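Local structure of mandelate racemase/muconate lactonizing protein (Geobacillus sp., 3N4F) at residues Thr23-Arg28 / His39-Thr44; Lys203-Ala208 / Leu229-Glu234. The protein is probably an enzyme of the enolase superfamily, binding magnesium to stabilise an enolate drawn from a carboxylate substrate, though its own reaction is not established. One frame throughout, in Å; residues are numbered along the deposited sequence.

Contact 1: Thr23-Arg28 / His39-Thr44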
ATOM      1  N   THR A  23      13.878  11.907   3.152  1.00 12.92           N
ATOM      2  CA  THR A  23      12.978  12.413   4.209  1.00 13.44           C
ATOM      3  C   THR A  23      11.945  13.372   3.634  1.00 13.91           C
ATOM      4  O   THR A  23      12.185  14.025   2.618  1.00 14.35           O
ATOM      5  CB  THR A  23      13.754  13.164   5.335  1.00 13.27           C
ATOM      6  OG1 THR A  23      14.502  14.247   4.765  1.00 23.07           O
ATOM      7  CG2 THR A  23      14.666  12.241   6.086  1.00 21.26           C
ATOM      8  N   GLY A  24      10.797  13.449   4.295  1.00 14.93           N
ATOM      9  CA  GLY A  24       9.767  14.395   3.936  1.00 15.16           C
ATOM     10  C   GLY A  24       8.616  14.415   4.929  1.00 15.53           C
ATOM     11  O   GLY A  24       8.777  14.075   6.115  1.00 16.03           O
ATOM     12  N   GLU A  25       7.449  14.793   4.423  1.00 14.89           N
ATOM     13  CA  GLU A  25       6.295  15.101   5.259  1.00 15.09           C
ATOM     14  C   GLU A  25       4.977  14.808   4.561  1.00 13.36           C
ATOM     15  O   GLU A  25       4.822  15.041   3.350  1.00 11.94           O
ATOM     16  CB  GLU A  25       6.312  16.583   5.664  1.00 17.31           C
ATOM     17  CG  GLU A  25       7.325  16.925   6.750  1.00 39.06           C
ATOM     18  CD  GLU A  25       7.298  18.392   7.151  1.00 19.97           C
ATOM     19  OE1 GLU A  25       6.377  19.126   6.711  1.00 39.91           O
ATOM     20  OE2 GLU A  25       8.202  18.808   7.916  1.00 39.94           O
ATOM     21  N   ARG A  26       4.051  14.268   5.342  1.00 12.57           N
ATOM     22  CA  ARG A  26       2.638  14.235   5.011  1.00 13.65           C
ATOM     23  C   ARG A  26       2.075  15.641   4.879  1.00 13.36           C
ATOM     24  O   ARG A  26       2.545  16.576   5.537  1.00 14.44           O
ATOM     25  CB  ARG A  26       1.868  13.574   6.156  1.00 13.91           C
ATOM     26  CG  ARG A  26       1.424  12.230   5.866  1.00 22.39           C
ATOM     27  CD  ARG A  26       0.887  11.580   7.131  1.00 13.02           C
ATOM     28  NE  ARG A  26       1.282  10.198   7.057  1.00 20.51           N
ATOM     29  CZ  ARG A  26       2.078   9.586   7.912  1.00 13.93           C
ATOM     30  NH1 ARG A  26       2.559  10.221   8.984  1.00 20.43           N
ATOM     31  NH2 ARG A  26       2.401   8.324   7.673  1.00 20.71           N
ATOM     32  N   ALA A  27       1.042  15.774   4.055  1.00 13.24           N
ATOM     33  CA  ALA A  27       0.346  17.050   3.876  1.00 12.94           C
ATOM     34  C   ALA A  27      -0.368  17.466   5.172  1.00 12.06           C
ATOM     35  O   ALA A  27      -0.481  18.655   5.477  1.00 12.96           O
ATOM     36  CB  ALA A  27      -0.642  16.957   2.717  1.00 13.02           C
ATOM     37  N   ARG A  28      -0.800  16.484   5.960  1.00 10.18           N
ATOM     38  CA  ARG A  28      -1.492  16.776   7.192  1.00  9.35           C
ATOM     39  C   ARG A  28      -1.085  15.754   8.246  1.00  8.31           C
ATOM     40  O   ARG A  28      -1.043  14.559   7.971  1.00  7.34           O
ATOM     41  CB  ARG A  28      -3.024  16.759   6.973  1.00  9.67           C
ATOM     42  CG  ARG A  28      -3.866  17.165   8.217  1.00 11.12           C
ATOM     43  CD  ARG A  28      -5.383  17.067   7.958  1.00  9.69           C
ATOM     44  NE  ARG A  28      -5.795  15.668   7.836  1.00 10.92           N
ATOM     45  CZ  ARG A  28      -6.205  15.090   6.714  1.00  9.48           C
ATOM     46  NH1 ARG A  28      -6.290  15.785   5.569  1.00 11.65           N
ATOM     47  NH2 ARG A  28      -6.552  13.808   6.748  1.00 11.17           N
ATOM     48  N   HIS A  39       0.536   9.451  14.858  1.00 11.06           N
ATOM     49  CA  HIS A  39       1.472   8.989  13.822  1.00 12.00           C
ATOM     50  C   HIS A  39       2.343  10.130  13.286  1.00 12.10           C
ATOM     51  O   HIS A  39       3.482   9.906  12.881  1.00 12.55           O
ATOM     52  CB  HIS A  39       0.711   8.299  12.680  1.00 11.26           C
ATOM     53  CG  HIS A  39       0.133   6.969  13.069  1.00 12.10           C
ATOM     54  ND1 HIS A  39      -0.924   6.842  13.943  1.00 11.60           N
ATOM     55  CD2 HIS A  39       0.483   5.708  12.715  1.00 11.61           C
ATOM     56  CE1 HIS A  39      -1.194   5.559  14.122  1.00 12.05           C
ATOM     57  NE2 HIS A  39      -0.352   4.850  13.389  1.00 11.82           N
ATOM     58  N   GLY A  40       1.813  11.346  13.292  1.00 11.31           N
ATOM     59  CA  GLY A  40       2.648  12.534  13.067  1.00 10.95           C
ATOM     60  C   GLY A  40       2.690  12.944  11.606  1.00 10.78           C
ATOM     61  O   GLY A  40       1.865  12.486  10.810  1.00  9.61           O
ATOM     62  N   LYS A  41       3.655  13.804  11.272  1.00 12.20           N
ATOM     63  CA  LYS A  41       3.762  14.445   9.943  1.00 14.60           C
ATOM     64  C   LYS A  41       5.029  13.988   9.196  1.00 15.66           C
ATOM     65  O   LYS A  41       5.061  13.962   7.968  1.00 15.73           O
ATOM     66  CB  LYS A  41       3.790  15.966  10.113  1.00 15.83           C
ATOM     67  CG  LYS A  41       3.405  16.782   8.881  1.00 27.09           C
ATOM     68  CD  LYS A  41       3.173  18.243   9.271  1.00 18.11           C
ATOM     69  CE  LYS A  41       3.389  19.213   8.124  1.00 28.72           C
ATOM     70  NZ  LYS A  41       2.655  18.882   6.886  1.00 19.39           N
ATOM     71  N   SER A  42       6.066  13.621   9.947  1.00 16.57           N
ATOM     72  CA  SER A  42       7.364  13.249   9.361  1.00 17.25           C
ATOM     73  C   SER A  42       7.322  11.899   8.651  1.00 16.42           C
ATOM     74  O   SER A  42       6.750  10.939   9.168  1.00 16.84           O
ATOM     75  CB  SER A  42       8.467  13.250  10.432  1.00 18.03           C
ATOM     76  OG  SER A  42       9.673  12.725   9.903  1.00 32.52           O
ATOM     77  N   CYS A  43       7.934  11.837   7.469  1.00 15.87           N
ATOM     78  CA  CYS A  43       7.976  10.606   6.664  1.00 15.19           C
ATOM     79  C   CYS A  43       9.389  10.331   6.155  1.00 15.65           C
ATOM     80  O   CYS A  43      10.139  11.268   5.853  1.00 16.66           O
ATOM     81  CB  CYS A  43       7.017  10.696   5.463  1.00 14.71           C
ATOM     82  SG  CYS A  43       5.252  10.875   5.856  1.00 18.93           S
ATOM     83  N   THR A  44       9.748   9.049   6.068  1.00 14.90           N
ATOM     84  CA  THR A  44      11.014   8.658   5.444  1.00 14.58           C
ATOM     85  C   THR A  44      10.810   7.498   4.470  1.00 13.90           C
ATOM     86  O   THR A  44       9.795   6.784   4.527  1.00 13.42           O
ATOM     87  CB  THR A  44      12.105   8.299   6.481  1.00 15.01           C
ATOM     88  OG1 THR A  44      11.696   7.153   7.220  1.00 17.61           O
ATOM     89  CG2 THR A  44      12.371   9.453   7.448  1.00 18.73           C
TER

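Contact 2: Lys203-Ala208 / Leu229-Glu234. With MG (magnesium ion), chain F; MG (magnesium ion), chain E.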
ATOM      1  N   LYS A 203     -17.119   5.688  -2.056  1.00 10.36           N
ATOM      2  CA  LYS A 203     -17.015   4.471  -1.251  1.00 10.37           C
ATOM      3  C   LYS A 203     -16.388   4.846   0.084  1.00  9.42           C
ATOM      4  O   LYS A 203     -15.476   5.657   0.131  1.00  8.12           O
ATOM      5  CB  LYS A 203     -16.164   3.408  -1.950  1.00 11.18           C
ATOM      6  CG  LYS A 203     -16.804   2.855  -3.219  1.00 14.31           C
ATOM      7  CD  LYS A 203     -15.959   1.758  -3.834  1.00 13.18           C
ATOM      8  CE  LYS A 203     -16.574   1.255  -5.130  1.00 14.25           C
ATOM      9  NZ  LYS A 203     -16.374   2.252  -6.265  1.00 15.53           N
ATOM     10  N   ILE A 204     -16.891   4.246   1.151  1.00  8.56           N
ATOM     11  CA  ILE A 204     -16.408   4.523   2.491  1.00  9.75           C
ATOM     12  C   ILE A 204     -15.922   3.204   3.044  1.00 10.59           C
ATOM     13  O   ILE A 204     -16.632   2.210   2.969  1.00 10.75           O
ATOM     14  CB  ILE A 204     -17.538   5.082   3.411  1.00 10.16           C
ATOM     15  CG1 ILE A 204     -18.128   6.386   2.849  1.00 14.86           C
ATOM     16  CG2 ILE A 204     -17.039   5.260   4.875  1.00 13.76           C
ATOM     17  CD1 ILE A 204     -17.134   7.521   2.656  1.00 11.11           C
HETATM   18  N   MSE A 205     -14.700   3.192   3.555  1.00 11.77           N
HETATM   19  CA  MSE A 205     -14.187   2.019   4.262  1.00 14.31           C
HETATM   20  C   MSE A 205     -13.983   2.431   5.694  1.00 11.15           C
HETATM   21  O   MSE A 205     -13.739   3.596   5.958  1.00 10.49           O
HETATM   22  CB  MSE A 205     -12.876   1.535   3.645  1.00 18.75           C
HETATM   23  CG  MSE A 205     -13.065   0.589   2.468  1.00  6.05           C
HETATM   24 SE   MSE A 205     -11.912   1.128   0.986  1.00 29.67          SE
HETATM   25  CE  MSE A 205     -13.020   2.674   0.624  1.00  6.29           C
ATOM     26  N   ILE A 206     -14.145   1.495   6.620  1.00  9.94           N
ATOM     27  CA  ILE A 206     -13.824   1.765   8.012  1.00  9.67           C
ATOM     28  C   ILE A 206     -12.794   0.753   8.529  1.00  8.97           C
ATOM     29  O   ILE A 206     -12.841  -0.437   8.208  1.00  8.90           O
ATOM     30  CB  ILE A 206     -15.088   1.846   8.914  1.00 11.43           C
ATOM     31  CG1 ILE A 206     -15.909   0.538   8.863  1.00 17.70           C
ATOM     32  CG2 ILE A 206     -15.967   3.031   8.457  1.00 17.30           C
ATOM     33  CD1 ILE A 206     -17.097   0.482   9.851  1.00 13.16           C
ATOM     34  N   ASP A 207     -11.863   1.247   9.328  1.00  8.20           N
ATOM     35  CA  ASP A 207     -10.783   0.422   9.832  1.00  6.95           C
ATOM     36  C   ASP A 207     -10.713   0.600  11.341  1.00  6.25           C
ATOM     37  O   ASP A 207     -10.429   1.690  11.839  1.00  5.47           O
ATOM     38  CB  ASP A 207      -9.490   0.860   9.149  1.00  7.52           C
ATOM     39  CG  ASP A 207      -8.261   0.106   9.644  1.00 13.22           C
ATOM     40  OD1 ASP A 207      -8.302  -0.677  10.634  1.00  7.13           O
ATOM     41  OD2 ASP A 207      -7.218   0.311   9.014  1.00  7.24           O
ATOM     42  N   ALA A 208     -10.964  -0.477  12.071  1.00  6.94           N
ATOM     43  CA  ALA A 208     -10.971  -0.405  13.523  1.00  7.60           C
ATOM     44  C   ALA A 208      -9.656  -0.722  14.206  1.00  7.50           C
ATOM     45  O   ALA A 208      -9.595  -0.696  15.440  1.00  8.13           O
ATOM     46  CB  ALA A 208     -12.064  -1.303  14.090  1.00  8.11           C
ATOM     47  N   LEU A 229     -20.904   1.820   2.662  1.00 11.27           N
ATOM     48  CA  LEU A 229     -19.808   1.135   3.292  1.00 11.85           C
ATOM     49  C   LEU A 229     -19.303   0.008   2.392  1.00 12.33           C
ATOM     50  O   LEU A 229     -19.983  -1.016   2.212  1.00 13.30           O
ATOM     51  CB  LEU A 229     -20.288   0.581   4.624  1.00 14.11           C
ATOM     52  CG  LEU A 229     -19.268   0.501   5.749  1.00 28.03           C
ATOM     53  CD1 LEU A 229     -18.691   1.889   6.053  1.00 15.44           C
ATOM     54  CD2 LEU A 229     -19.937  -0.093   6.967  1.00 15.61           C
ATOM     55  N   TYR A 230     -18.125   0.208   1.806  1.00 11.61           N
ATOM     56  CA  TYR A 230     -17.548  -0.761   0.882  1.00 11.14           C
ATOM     57  C   TYR A 230     -16.845  -1.922   1.589  1.00 10.16           C
ATOM     58  O   TYR A 230     -17.015  -3.065   1.187  1.00  9.89           O
ATOM     59  CB  TYR A 230     -16.609  -0.071  -0.112  1.00 11.26           C
ATOM     60  CG  TYR A 230     -16.079  -0.981  -1.192  1.00 13.90           C
ATOM     61  CD1 TYR A 230     -16.874  -1.345  -2.280  1.00 12.31           C
ATOM     62  CD2 TYR A 230     -14.780  -1.484  -1.125  1.00 11.15           C
ATOM     63  CE1 TYR A 230     -16.379  -2.176  -3.273  1.00 14.17           C
ATOM     64  CE2 TYR A 230     -14.281  -2.307  -2.098  1.00 13.49           C
ATOM     65  CZ  TYR A 230     -15.079  -2.650  -3.174  1.00 11.88           C
ATOM     66  OH  TYR A 230     -14.580  -3.475  -4.149  1.00 14.13           O
ATOM     67  N   TRP A 231     -16.036  -1.635   2.608  1.00  9.04           N
ATOM     68  CA  TRP A 231     -15.468  -2.720   3.425  1.00 10.01           C
ATOM     69  C   TRP A 231     -15.236  -2.328   4.874  1.00  9.63           C
ATOM     70  O   TRP A 231     -15.103  -1.138   5.201  1.00  9.21           O
ATOM     71  CB  TRP A 231     -14.215  -3.386   2.777  1.00 10.85           C
ATOM     72  CG  TRP A 231     -12.862  -2.710   2.930  1.00 12.86           C
ATOM     73  CD1 TRP A 231     -12.307  -2.175   4.077  1.00 11.01           C
ATOM     74  CD2 TRP A 231     -11.867  -2.551   1.899  1.00 12.49           C
ATOM     75  NE1 TRP A 231     -11.045  -1.688   3.806  1.00 12.85           N
ATOM     76  CE2 TRP A 231     -10.758  -1.894   2.479  1.00 12.30           C
ATOM     77  CE3 TRP A 231     -11.817  -2.889   0.530  1.00 13.55           C
ATOM     78  CZ2 TRP A 231      -9.603  -1.564   1.738  1.00 12.86           C
ATOM     79  CZ3 TRP A 231     -10.659  -2.565  -0.201  1.00 13.02           C
ATOM     80  CH2 TRP A 231      -9.578  -1.904   0.409  1.00 12.73           C
ATOM     81  N   LEU A 232     -15.216  -3.365   5.707  1.00  9.37           N
ATOM     82  CA  LEU A 232     -14.830  -3.328   7.103  1.00  9.59           C
ATOM     83  C   LEU A 232     -13.476  -4.053   7.298  1.00  8.14           C
ATOM     84  O   LEU A 232     -13.342  -5.252   7.033  1.00  6.66           O
ATOM     85  CB  LEU A 232     -15.872  -4.044   7.924  1.00 10.68           C
ATOM     86  CG  LEU A 232     -15.528  -4.367   9.371  1.00 13.87           C
ATOM     87  CD1 LEU A 232     -15.498  -3.058  10.186  1.00 11.73           C
ATOM     88  CD2 LEU A 232     -16.570  -5.312   9.895  1.00 12.12           C
ATOM     89  N   GLU A 233     -12.509  -3.328   7.834  1.00  7.65           N
ATOM     90  CA  GLU A 233     -11.137  -3.795   7.896  1.00  6.71           C
ATOM     91  C   GLU A 233     -10.740  -3.923   9.358  1.00  6.54           C
ATOM     92  O   GLU A 233     -10.886  -2.969  10.127  1.00  6.17           O
ATOM     93  CB  GLU A 233     -10.242  -2.791   7.190  1.00  7.11           C
ATOM     94  CG  GLU A 233      -8.749  -2.891   7.516  1.00 10.48           C
ATOM     95  CD  GLU A 233      -7.910  -2.003   6.617  1.00  8.71           C
ATOM     96  OE1 GLU A 233      -8.424  -1.525   5.576  1.00 10.92           O
ATOM     97  OE2 GLU A 233      -6.721  -1.801   6.949  1.00 11.42           O
ATOM     98  N   GLU A 234     -10.247  -5.102   9.714  1.00  7.08           N
ATOM     99  CA  GLU A 234      -9.743  -5.396  11.075  1.00  7.44           C
ATOM    100  C   GLU A 234     -10.670  -4.880  12.166  1.00  8.31           C
ATOM    101  O   GLU A 234     -10.246  -4.118  13.041  1.00  8.34           O
ATOM    102  CB  GLU A 234      -8.325  -4.837  11.269  1.00  8.22           C
ATOM    103  CG  GLU A 234      -7.260  -5.455  10.348  1.00 12.26           C
ATOM    104  CD  GLU A 234      -5.850  -5.403  10.938  1.00  7.75           C
ATOM    105  OE1 GLU A 234      -5.390  -4.293  11.303  1.00 12.97           O
ATOM    106  OE2 GLU A 234      -5.195  -6.473  11.016  1.00 12.20           O
TER
HETATM  107 MG    MG F 502      -5.614  -0.983   8.429  1.00 10.74          MG
HETATM  108 MG    MG E 501      -5.871  -8.483  11.157  1.00  8.26          MG
HETATM  109  O   HOH W   1      -6.164  -2.231   9.965  1.00  6.79           O
HETATM  110  O   HOH W   2      -7.560  -7.988  12.237  1.00  4.05           O
HETATM  111  O   HOH W   3      -4.124  -9.189  10.121  1.00  2.51           O
HETATM  112  O   HOH W   4      -4.954  -8.553  13.086  1.00  4.46           O
HETATM  113  O   HOH W   5      -4.870   0.390   7.019  1.00  6.51           O
HETATM  114  O   HOH W   6      -4.151  -0.107   9.533  1.00 11.68           O

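Contact 1: Thr23-Arg28 / His39-Thr44
R26 and C43 form the close-packed side of this antiparallel beta-hairpin contact between strands 14-30 and 42-52. The SG of C43 lies over the middle of one face of the R26 guanidinium, 4.0 Å from CZ, and I340 and I342 of the adjoining strand also touch the cysteine. At the rim of the guanidinium, NH1 bonds G40 O at 3.0 Å, a bent bond (N-H...O 139°) that reaches the oxygen from above its carbonyl plane, while NE is held by a salt bridge to D338. With an alanine in place of R26, D338 would probably lose its charged mate and C43 SG the flat group beneath it. The backbone ladder beside this pair joins G24 and C43 by two bonds and carries R26 N to K41 O at 2.8 Å.

The other face, bearing T23, E25, S42 and T44, is looser and largely exposed. Here the threonines meet through their methyl groups alone, CG2 to CG2. K41, with CG anti to the backbone N (chi1 -159°) and a bend at its last torsion, reaches back over the partner strand, where NZ bonds R26 O at 2.7 Å in the carbonyl plane. E25 OE1 is 3.7 Å from K41 NZ, a long salt bridge. The lysine is therefore gripped chiefly by a backbone carbonyl, and the glutamate probably adds only a modest, solvent-weakened attraction.

Contact 2: Lys203-Ala208 / Leu229-Glu234
The indole of W231 carries M205, a selenomethionine, over one face: SE sits above the six-membered ring, 3.6 Å from its centroid, a Met-aromatic contact in its selenium form. The indole NE1 bonds E233 OE1 at 3.2 Å, the oxygen tilted 25° from the ring plane. On the neighbouring Y230 the ring takes K203 CD over a face, 3.6 Å from CD1 and offset toward the rim, the two side chains running alongside each other; Y230 OH bonds E333. Both pairs belong to a parallel beta-alpha-beta unit of the enolase-type TIM barrel, in which helix 214-223 links strands 204-207 and 229-233. The backbone ladder runs through Y230 N to I204 O, I206 N to W231 O, E233 N to I206 O and A208 N to E233 O.

The sheet's other face is apolar: I206 sets CG1 against L232 CD1 at 3.9 Å and CG2 against L229 CD1, and helix 180-198 packs on I204 and I206. At the strands' C-terminal ends the chemistry turns to metal. D207 and E233 extend with CG anti to the backbone N (chi1 177° and 162°), bringing OD2 and OE2 to one magnesium ion, which E263 and three waters complete. E233 OE1 uses its anti lone pair for the indole and meets K168 and Q283, so the carboxylate's rotation is fixed. N209 N bonds D207 OD1. E234 OE2 binds a second magnesium with D261 and E238, and one of the first magnesium's waters links the two sites, donating to D207 OD1 at 2.7 Å and to E234 OE1 at 2.6 Å.

In the fold
Contact 1 is a surface contact and contact 2 a buried one, and they share no secondary-structure element: the first joins neighbouring strands of the antiparallel sheet, the second two parallel strands of the barrel. Their centres are 24 Å apart and their nearest atoms about 9 Å, without touching. Charge serves different ends in each. In 23-28 / 39-44 it is spent on carbonyls and on a salt bridge to D338, whereas in 203-208 / 229-234 buried carboxylates collect on metal ions beside an apolar face. Even so, the side chain of H39 comes to about 9 Å from the magnesium held by D207 and E233, so the loop end of the hairpin lies toward the barrel's metal site.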